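Local coordinates for protein putative TetR family transcriptional regulator (Streptomyces coelicolor A3, PDB 3BQY) that probably binds DNA as a dimeric, all-helical transcriptional repressor of the TetR family, at residues Asp3-Val8 with Leu39-Phe43; Glu55-Asp59 with Gly105-Leu109; Val61-Gly66 with Arg79-Leu84; Arg85-His91 with His143-Gln148. All blocks are in the same frame, centred on the assembly; numbering follows the deposited sequence.

Contact 1: Asp3-Val8 with Leu39-Phe43; sequences DRARTV and LYRYF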
# COMPACT_ATOMS: atom_id res chain seq x y z
N ASP A 3 -7.00 -28.82 11.49
CA ASP A 3 -6.91 -29.24 10.05
C ASP A 3 -6.90 -28.00 9.17
O ASP A 3 -6.00 -27.85 8.34
CB ASP A 3 -8.06 -30.17 9.67
CG ASP A 3 -7.58 -31.43 8.94
OD1 ASP A 3 -8.41 -32.06 8.25
OD2 ASP A 3 -6.39 -31.82 9.05
N ARG A 4 -7.90 -27.13 9.33
CA ARG A 4 -7.83 -25.81 8.73
C ARG A 4 -6.62 -25.07 9.28
O ARG A 4 -5.85 -24.47 8.52
CB ARG A 4 -9.11 -24.99 8.93
CG ARG A 4 -10.14 -25.18 7.82
CD ARG A 4 -11.09 -24.00 7.71
NE ARG A 4 -12.22 -24.30 6.84
CZ ARG A 4 -13.43 -24.67 7.26
NH1 ARG A 4 -14.39 -24.93 6.39
NH2 ARG A 4 -13.68 -24.77 8.57
N ALA A 5 -6.43 -25.14 10.60
CA ALA A 5 -5.33 -24.46 11.30
C ALA A 5 -3.95 -24.95 10.85
O ALA A 5 -3.03 -24.13 10.67
CB ALA A 5 -5.48 -24.62 12.81
N ARG A 6 -3.82 -26.26 10.69
CA ARG A 6 -2.58 -26.90 10.26
C ARG A 6 -2.27 -26.57 8.80
O ARG A 6 -1.10 -26.40 8.44
CB ARG A 6 -2.66 -28.41 10.46
CG ARG A 6 -2.90 -28.83 11.90
CD ARG A 6 -2.97 -30.34 12.06
NE ARG A 6 -3.15 -30.72 13.46
CZ ARG A 6 -3.41 -31.96 13.88
NH1 ARG A 6 -3.55 -32.96 13.02
NH2 ARG A 6 -3.55 -32.19 15.18
N THR A 7 -3.32 -26.50 7.99
CA THR A 7 -3.21 -26.09 6.60
C THR A 7 -2.73 -24.64 6.51
O THR A 7 -1.84 -24.34 5.72
CB THR A 7 -4.53 -26.26 5.86
OG1 THR A 7 -4.88 -27.64 5.89
CG2 THR A 7 -4.42 -25.83 4.41
N VAL A 8 -3.29 -23.76 7.35
CA VAL A 8 -2.85 -22.36 7.37
C VAL A 8 -1.37 -22.25 7.77
O VAL A 8 -0.61 -21.49 7.18
CB VAL A 8 -3.73 -21.48 8.30
CG1 VAL A 8 -3.10 -20.08 8.47
CG2 VAL A 8 -5.16 -21.36 7.72
N LEU A 39 -7.82 -30.25 0.05
CA LEU A 39 -7.70 -28.86 0.51
C LEU A 39 -8.91 -28.04 0.19
O LEU A 39 -9.28 -27.13 0.93
CB LEU A 39 -6.49 -28.19 -0.13
CG LEU A 39 -5.13 -28.69 0.30
CD1 LEU A 39 -4.13 -27.86 -0.46
CD2 LEU A 39 -4.98 -28.46 1.78
N TYR A 40 -9.51 -28.33 -0.96
CA TYR A 40 -10.69 -27.63 -1.43
C TYR A 40 -11.94 -27.92 -0.60
O TYR A 40 -12.93 -27.20 -0.70
CB TYR A 40 -10.93 -27.93 -2.92
CG TYR A 40 -9.99 -27.17 -3.82
CD1 TYR A 40 -10.08 -25.78 -3.94
CD2 TYR A 40 -9.01 -27.83 -4.54
CE1 TYR A 40 -9.22 -25.08 -4.78
CE2 TYR A 40 -8.14 -27.15 -5.38
CZ TYR A 40 -8.25 -25.78 -5.49
OH TYR A 40 -7.38 -25.11 -6.31
N ARG A 41 -11.89 -28.98 0.22
CA ARG A 41 -12.94 -29.24 1.20
C ARG A 41 -12.84 -28.30 2.41
O ARG A 41 -13.85 -27.99 3.04
CB ARG A 41 -12.94 -30.71 1.63
CG ARG A 41 -13.48 -31.64 0.56
CD ARG A 41 -13.75 -33.07 1.08
NE ARG A 41 -12.52 -33.85 1.23
CZ ARG A 41 -12.06 -34.73 0.34
NH1 ARG A 41 -12.73 -34.96 -0.79
NH2 ARG A 41 -10.93 -35.39 0.58
N TYR A 42 -11.63 -27.84 2.71
CA TYR A 42 -11.40 -26.89 3.81
C TYR A 42 -11.45 -25.43 3.36
O TYR A 42 -11.89 -24.57 4.11
CB TYR A 42 -10.08 -27.21 4.53
CG TYR A 42 -10.14 -28.56 5.20
CD1 TYR A 42 -10.75 -28.71 6.46
CD2 TYR A 42 -9.66 -29.70 4.55
CE1 TYR A 42 -10.85 -29.97 7.07
CE2 TYR A 42 -9.75 -30.96 5.14
CZ TYR A 42 -10.35 -31.09 6.40
OH TYR A 42 -10.43 -32.35 6.98
N PHE A 43 -11.00 -25.17 2.14
CA PHE A 43 -11.00 -23.83 1.58
C PHE A 43 -11.56 -23.91 0.17
O PHE A 43 -10.93 -24.49 -0.71
CB PHE A 43 -9.57 -23.26 1.54
CG PHE A 43 -8.93 -23.19 2.88
CD1 PHE A 43 -9.22 -22.14 3.73
CD2 PHE A 43 -8.08 -24.20 3.30
CE1 PHE A 43 -8.64 -22.08 5.00
CE2 PHE A 43 -7.49 -24.15 4.56
CZ PHE A 43 -7.77 -23.08 5.40
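F43 pushes its ring against the first turns of helix 4-18, and the tight half of this contact is built round it. T7 CG2 lies 3.5 Å from F43 CE2, and the same methyl reaches L39 CD2 at 3.8 Å. V8 adds CG2 at 3.9 Å from F43 CZ, its side chain crossing that of F43 at about a right angle. One rotation explains how a threonine can serve here: with the methyl anti to the backbone N (OG1 at chi1 -61°), the hydroxyl turns back and donates to D3 O at 2.7 Å, an oxygen that also accepts from T7 N, while the apolar branch is left for F43 and L39. The setting is the DNA-binding domain of the TetR family. Residues 39-43 finish the predicted helix-turn-helix, so helix 36-42 would be the recognition helix, and helix 4-18 packs against its C-terminal end; L49 and A52 of helix 46-57 also touch F43. Toward solvent the contact turns polar and looser. R4, modelled in two conformers, runs extended past Y42 in the one described, and its NE donates to Y42 O at 2.8 Å, almost straight at 164° and near the guanidinium plane; NH1 adds a weak, longer bond. On the way R4 CG passes 3.8 Å from Y42 CD1, and D3 CB approaches CE1 of the same ring. With Y42 cut back to alanine, R4 CG and D3 CB would probably lose their aromatic neighbour and the N-terminal turn be less firmly held. R4 and D3 are both exposed.

Contact 2: Glu55-Asp59 with Gly105-Leu109; sequences EHMVD and GPNTL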
# COMPACT_ATOMS: atom_id res chain seq x y z
N GLU A 55 -5.73 -13.28 8.44
CA GLU A 55 -6.40 -13.18 9.74
C GLU A 55 -5.49 -13.77 10.84
O GLU A 55 -5.35 -13.18 11.90
CB GLU A 55 -7.80 -13.81 9.68
CG GLU A 55 -8.44 -14.11 11.01
CD GLU A 55 -8.97 -12.86 11.72
OE1 GLU A 55 -8.88 -11.73 11.18
OE2 GLU A 55 -9.46 -13.03 12.85
N HIS A 56 -4.84 -14.90 10.56
CA HIS A 56 -3.88 -15.49 11.49
C HIS A 56 -2.62 -14.63 11.74
O HIS A 56 -2.15 -14.53 12.89
CB HIS A 56 -3.46 -16.88 11.01
CG HIS A 56 -2.62 -17.62 12.01
ND1 HIS A 56 -1.25 -17.74 11.89
CD2 HIS A 56 -2.96 -18.23 13.16
CE1 HIS A 56 -0.79 -18.44 12.91
NE2 HIS A 56 -1.80 -18.74 13.70
N MSE A 57 -2.09 -14.00 10.68
CA MSE A 57 -0.90 -13.15 10.79
C MSE A 57 -1.10 -12.04 11.80
O MSE A 57 -0.15 -11.66 12.49
CB MSE A 57 -0.55 -12.49 9.44
CG MSE A 57 -0.04 -13.46 8.42
SE MSE A 57 0.28 -12.39 6.78
CE MSE A 57 0.64 -13.90 5.65
N VAL A 58 -2.32 -11.51 11.88
CA VAL A 58 -2.58 -10.36 12.77
C VAL A 58 -3.14 -10.72 14.14
O VAL A 58 -3.60 -9.84 14.89
CB VAL A 58 -3.43 -9.25 12.05
CG1 VAL A 58 -2.64 -8.71 10.83
CG2 VAL A 58 -4.79 -9.80 11.54
N ASP A 59 -3.13 -12.00 14.47
CA ASP A 59 -3.49 -12.48 15.81
C ASP A 59 -2.71 -11.68 16.87
O ASP A 59 -1.50 -11.52 16.77
CB ASP A 59 -3.13 -13.96 15.93
CG ASP A 59 -3.47 -14.51 17.29
OD1 ASP A 59 -4.64 -14.38 17.73
OD2 ASP A 59 -2.55 -15.08 17.92
N GLY A 105 -11.80 -10.46 9.25
CA GLY A 105 -12.02 -11.35 10.39
C GLY A 105 -11.93 -10.63 11.73
O GLY A 105 -11.59 -9.42 11.79
N PRO A 106 -12.20 -11.37 12.81
CA PRO A 106 -12.18 -10.89 14.19
C PRO A 106 -10.86 -10.23 14.61
O PRO A 106 -10.90 -9.23 15.31
CB PRO A 106 -12.40 -12.17 15.02
CG PRO A 106 -13.03 -13.13 14.11
CD PRO A 106 -12.59 -12.79 12.71
N ASN A 107 -9.71 -10.78 14.19
CA ASN A 107 -8.42 -10.20 14.54
C ASN A 107 -8.25 -8.81 13.96
O ASN A 107 -7.73 -7.91 14.63
CB ASN A 107 -7.24 -11.10 14.14
CG ASN A 107 -7.16 -12.36 14.98
OD1 ASN A 107 -7.71 -12.41 16.09
ND2 ASN A 107 -6.52 -13.39 14.45
N THR A 108 -8.68 -8.63 12.71
CA THR A 108 -8.59 -7.34 12.04
C THR A 108 -9.62 -6.41 12.63
O THR A 108 -9.33 -5.25 12.88
CB THR A 108 -8.79 -7.47 10.50
OG1 THR A 108 -7.72 -8.24 9.98
CG2 THR A 108 -8.74 -6.11 9.83
N LEU A 109 -10.84 -6.90 12.83
CA LEU A 109 -11.88 -6.08 13.47
C LEU A 109 -11.44 -5.59 14.86
O LEU A 109 -11.68 -4.43 15.21
CB LEU A 109 -13.19 -6.84 13.56
CG LEU A 109 -13.90 -7.20 12.24
CD1 LEU A 109 -15.09 -8.11 12.52
CD2 LEU A 109 -14.39 -5.95 11.53
O HOH W 1 -8.81 -10.34 8.83
O HOH W 2 -5.59 -8.36 16.33
O HOH W 3 -6.00 -11.98 18.51
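N107 N donates at 2.6 Å and an angle of 167° to E55 OE2, which accepts on its syn lone pair. N107 in fact donates twice to E55: besides this bond from backbone to carboxylate, its side-chain ND2 gives an almost perfectly straight bond of 2.8 Å to the backbone oxygen E55 O, although it comes from above that carbonyl's plane. The carboxylate and amide planes are stacked 11° apart. A bend in the E55 chain (chi2 75°) brings the acid to the first turn of helix 106-121, where G105 occupies the N-cap position. There OE1 receives a weak bond from T108 N and a firmer one from a water that also accepts from G105 N and lies 2.6 Å from T108 OG1. The negative charge would be favoured by this helix start. Glycine suits its place, since a CB on G105 would collide with E55 OE1. Next to the polar pair, V58 CG2 packs 3.8 Å from N107 CB. As in other TetR-type regulators, helix 46-57 leads from the DNA-binding domain into the C-terminal core: M57 meets L12 and L15 of helix 4-18, V58 and T108 meet F98 of helix 94-99, and P106 packs on Y173 of the second subunit.

Contact 3: Val61-Gly66 with Arg79-Leu84; sequences VADAAG and RLARAL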
# COMPACT_ATOMS: atom_id res chain seq x y z
N VAL A 61 -2.35 -8.53 17.33
CA VAL A 61 -2.03 -7.14 17.01
C VAL A 61 -2.82 -6.14 17.87
O VAL A 61 -2.23 -5.18 18.38
CB VAL A 61 -2.15 -6.87 15.51
CG1 VAL A 61 -2.00 -5.39 15.19
CG2 VAL A 61 -1.07 -7.69 14.75
N ALA A 62 -4.13 -6.37 18.04
CA ALA A 62 -4.98 -5.42 18.78
C ALA A 62 -4.51 -5.26 20.23
O ALA A 62 -4.75 -4.22 20.85
CB ALA A 62 -6.43 -5.90 18.76
N ASP A 63 -3.87 -6.29 20.78
CA ASP A 63 -3.40 -6.23 22.17
C ASP A 63 -2.18 -5.34 22.38
O ASP A 63 -1.85 -5.01 23.52
CB ASP A 63 -3.14 -7.64 22.67
CG ASP A 63 -4.42 -8.49 22.67
OD1 ASP A 63 -5.49 -7.95 23.03
OD2 ASP A 63 -4.35 -9.66 22.30
N ALA A 64 -1.54 -4.92 21.29
CA ALA A 64 -0.41 -3.99 21.36
C ALA A 64 -0.76 -2.65 22.03
O ALA A 64 0.12 -2.00 22.60
CB ALA A 64 0.19 -3.75 19.98
N ALA A 65 -2.02 -2.26 21.98
CA ALA A 65 -2.43 -0.98 22.56
C ALA A 65 -2.36 -1.00 24.10
O ALA A 65 -2.20 0.05 24.74
CB ALA A 65 -3.84 -0.65 22.11
N GLY A 66 -2.48 -2.19 24.69
CA GLY A 66 -2.49 -2.35 26.14
C GLY A 66 -3.73 -1.69 26.70
O GLY A 66 -4.73 -1.55 25.99
N ARG A 79 1.90 2.07 18.89
CA ARG A 79 2.16 0.64 19.16
C ARG A 79 1.30 -0.26 18.29
O ARG A 79 1.76 -1.30 17.83
CB ARG A 79 1.95 0.28 20.65
CG ARG A 79 3.08 0.79 21.55
CD ARG A 79 3.21 -0.06 22.81
NE ARG A 79 1.95 -0.06 23.55
CZ ARG A 79 1.64 0.80 24.52
NH1 ARG A 79 2.50 1.74 24.89
NH2 ARG A 79 0.45 0.71 25.10
N LEU A 80 0.05 0.12 18.08
CA LEU A 80 -0.84 -0.63 17.18
C LEU A 80 -0.32 -0.67 15.74
O LEU A 80 -0.33 -1.73 15.11
CB LEU A 80 -2.24 -0.03 17.19
CG LEU A 80 -3.11 -0.35 18.42
CD1 LEU A 80 -4.27 0.62 18.41
CD2 LEU A 80 -3.63 -1.82 18.37
N ALA A 81 0.08 0.49 15.21
CA ALA A 81 0.62 0.56 13.85
C ALA A 81 1.92 -0.24 13.75
O ALA A 81 2.11 -1.01 12.81
CB ALA A 81 0.88 2.03 13.44
N ARG A 82 2.80 -0.07 14.72
CA ARG A 82 4.04 -0.86 14.73
C ARG A 82 3.80 -2.38 14.78
O ARG A 82 4.51 -3.16 14.13
CB ARG A 82 4.89 -0.51 15.96
CG ARG A 82 5.60 0.78 15.87
CD ARG A 82 6.53 0.96 17.08
NE ARG A 82 6.78 2.38 17.18
CZ ARG A 82 6.47 3.14 18.20
NH1 ARG A 82 5.93 2.62 19.30
NH2 ARG A 82 6.77 4.43 18.13
N ALA A 83 2.84 -2.80 15.59
CA ALA A 83 2.54 -4.21 15.74
C ALA A 83 1.95 -4.75 14.45
O ALA A 83 2.26 -5.87 14.06
CB ALA A 83 1.56 -4.47 16.89
N LEU A 84 1.14 -3.94 13.76
CA LEU A 84 0.63 -4.37 12.46
C LEU A 84 1.79 -4.56 11.46
O LEU A 84 1.88 -5.59 10.78
CB LEU A 84 -0.41 -3.36 11.92
CG LEU A 84 -0.89 -3.65 10.46
CD1 LEU A 84 -1.55 -5.03 10.33
CD2 LEU A 84 -1.86 -2.56 9.94
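R79 NE donates to A64 O at 2.8 Å, nearly along the C=O axis and with an N-H...O angle of 171°. The acceptor lies at the edge of the guanidinium, in its plane. NH2 of R79 also approaches A65 O at 2.8 Å, but that bond is bent and weak, and the nitrogen has its stronger partner in D70 O. A turn at chi3 (-58°) brings the edge of the guanidinium to the end of the 3-10 segment 62-65, so one arginine serves two successive carbonyls; R76 reaches A65 O as well. G66, whose positive phi favours glycine, leads the chain out of this turn. Inward from the arginine the contact becomes apolar and close. A64 CB sits only 3.5 Å from A83 CB, tighter than usual for two carbons, and A65 CB rests 3.8 Å from L80 CG. L80 CD2 touches both V61 O and A62 O, each 3.6 Å away. V61 closes the inner end by laying CG1 against L84 N at 3.7 Å. F111 of helix 106-121 touches V61 and L84, joining this linker to the helices of the C-terminal domain. The chemistry suggests a division of labour: small alanines let the 3-10 turn lie close on helix 73-89, while the arginine supplies donors and a positive charge where carbonyls gather at the turn's end.

Contact 4: Arg85-His91 with His143-Gln148; sequences RAALLAH and HTLEEQ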
# COMPACT_ATOMS: atom_id res chain seq x y z
N ARG A 85 2.66 -3.56 11.35
CA ARG A 85 3.85 -3.68 10.52
C ARG A 85 4.67 -4.94 10.86
O ARG A 85 5.07 -5.68 9.96
CB ARG A 85 4.72 -2.42 10.65
CG ARG A 85 6.00 -2.52 9.87
CD ARG A 85 6.79 -1.21 9.93
NE ARG A 85 8.10 -1.35 9.31
CZ ARG A 85 9.23 -1.58 9.97
NH1 ARG A 85 9.21 -1.68 11.29
NH2 ARG A 85 10.38 -1.71 9.32
N ALA A 86 4.91 -5.16 12.13
CA ALA A 86 5.73 -6.29 12.57
C ALA A 86 5.07 -7.61 12.19
O ALA A 86 5.76 -8.54 11.74
CB ALA A 86 5.96 -6.20 14.09
N ALA A 87 3.74 -7.69 12.33
CA ALA A 87 3.01 -8.92 12.02
C ALA A 87 3.10 -9.21 10.52
O ALA A 87 3.21 -10.36 10.14
CB ALA A 87 1.55 -8.80 12.44
N LEU A 88 3.09 -8.17 9.68
CA LEU A 88 3.20 -8.41 8.24
C LEU A 88 4.63 -8.72 7.81
O LEU A 88 4.84 -9.51 6.89
CB LEU A 88 2.69 -7.19 7.47
CG LEU A 88 1.24 -6.79 7.79
CD1 LEU A 88 0.86 -5.58 6.90
CD2 LEU A 88 0.26 -7.98 7.64
N LEU A 89 5.62 -8.07 8.46
CA LEU A 89 7.04 -8.34 8.17
C LEU A 89 7.48 -9.74 8.60
O LEU A 89 8.50 -10.25 8.12
CB LEU A 89 7.94 -7.30 8.86
CG LEU A 89 7.93 -5.87 8.27
CD1 LEU A 89 8.81 -5.00 9.14
CD2 LEU A 89 8.40 -5.86 6.81
N ALA A 90 6.73 -10.35 9.51
CA ALA A 90 7.06 -11.69 10.05
C ALA A 90 6.92 -12.78 8.99
O ALA A 90 7.39 -13.88 9.18
CB ALA A 90 6.22 -12.01 11.27
N HIS A 91 6.27 -12.45 7.88
CA HIS A 91 6.04 -13.42 6.78
C HIS A 91 6.45 -12.81 5.47
O HIS A 91 6.11 -11.65 5.17
CB HIS A 91 4.56 -13.81 6.72
CG HIS A 91 4.03 -14.29 8.04
ND1 HIS A 91 4.14 -15.59 8.45
CD2 HIS A 91 3.47 -13.61 9.07
CE1 HIS A 91 3.63 -15.71 9.66
NE2 HIS A 91 3.22 -14.52 10.06
N HIS A 143 3.54 1.23 3.27
CA HIS A 143 4.95 1.22 3.67
C HIS A 143 5.52 -0.21 3.69
O HIS A 143 6.64 -0.48 3.19
CB HIS A 143 5.14 1.81 5.08
CG HIS A 143 6.47 1.46 5.67
ND1 HIS A 143 7.59 2.24 5.49
CD2 HIS A 143 6.87 0.36 6.36
CE1 HIS A 143 8.62 1.66 6.08
NE2 HIS A 143 8.22 0.51 6.60
N THR A 144 4.77 -1.14 4.29
CA THR A 144 5.27 -2.51 4.47
C THR A 144 5.33 -3.25 3.12
O THR A 144 6.27 -4.00 2.84
CB THR A 144 4.41 -3.26 5.53
OG1 THR A 144 4.34 -2.45 6.72
CG2 THR A 144 5.10 -4.61 5.91
N LEU A 145 4.34 -3.01 2.27
CA LEU A 145 4.37 -3.55 0.90
C LEU A 145 5.64 -3.16 0.18
O LEU A 145 6.32 -3.99 -0.45
CB LEU A 145 3.19 -3.02 0.09
CG LEU A 145 1.84 -3.69 0.22
CD1 LEU A 145 0.83 -2.78 -0.43
CD2 LEU A 145 1.86 -5.05 -0.50
N GLU A 146 5.96 -1.87 0.25
CA GLU A 146 7.15 -1.37 -0.44
C GLU A 146 8.46 -1.80 0.22
O GLU A 146 9.43 -2.09 -0.48
CB GLU A 146 7.06 0.14 -0.65
CG GLU A 146 5.76 0.56 -1.43
CD GLU A 146 5.70 0.10 -2.93
OE1 GLU A 146 6.28 -0.95 -3.32
OE2 GLU A 146 5.04 0.82 -3.73
N GLU A 147 8.47 -1.91 1.54
CA GLU A 147 9.63 -2.47 2.25
C GLU A 147 9.87 -3.91 1.82
O GLU A 147 11.02 -4.31 1.51
CB GLU A 147 9.44 -2.40 3.78
CG GLU A 147 10.53 -3.18 4.53
CD GLU A 147 10.51 -2.96 6.05
OE1 GLU A 147 9.70 -2.16 6.56
OE2 GLU A 147 11.34 -3.60 6.72
N GLN A 148 8.80 -4.71 1.77
CA GLN A 148 8.95 -6.12 1.37
C GLN A 148 9.33 -6.30 -0.11
O GLN A 148 10.12 -7.20 -0.45
CB GLN A 148 7.73 -6.95 1.76
CG GLN A 148 7.70 -7.14 3.28
CD GLN A 148 6.52 -7.92 3.78
OE1 GLN A 148 5.39 -7.68 3.35
NE2 GLN A 148 6.77 -8.84 4.71
O HOH W 4 9.52 -9.39 5.72
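R85 reaches from helix 73-89 to helix 126-151, two members of the all-helical C-terminal domain of TetR-type proteins, whose short segments here cross at -33°. Its CB and CG slant across T144, with R85 CG 3.6 Å from T144 OG1, a hydroxyl that itself bonds T140 O. CD passes H143 CD2. With the chain fully extended, NE comes to 3.3 Å from E147 OE1 in a weak bond and equally close to H143 NE2. At the tip, NH2 makes a salt bridge of 2.9 Å to the same E147 OE1, on its syn lone pair, with the oxygen tilted 15° from the guanidinium plane; T189 OG1 is a further partner of NH2. One guanidinium face is covered by L89 CD1, 3.5 Å above its centre. A leucine in place of R85 would probably leave the buried carboxylate of E147 without its countercharge. Beside the salt bridge, L89 CD2 packs 3.6 Å from T144 CG2, and at the dimer side of helix 126-151 L145 meets L145 of the second subunit. Q148 OE1 accepts from A95 N of helix 94-99, while Q148 NE2 donates to L88 O at 3.0 Å and more weakly to H91 O.

Overall arrangement
The four contacts run from the DNA-binding end to the core. Contact 1 is the outlying one, its centre about 24 Å from that of the chain, and combines a buried aromatic patch with an exposed polar side. Contact 4, only about 5 Å from the centre, is buried yet charged, with a salt bridge inside the fold. Contacts 2 and 3 are partly buried and lie between: contact 2 sets a carboxylate at a helix start, contact 3 an arginine at the end of a 3-10 turn. V8 of contact 1 packs against H56 of contact 2, on helix 46-57. Helix 73-89 serves both contacts 3 and 4, and V61 touches A87 between them. Of the four, contacts 2 and 4 alone reach the second subunit.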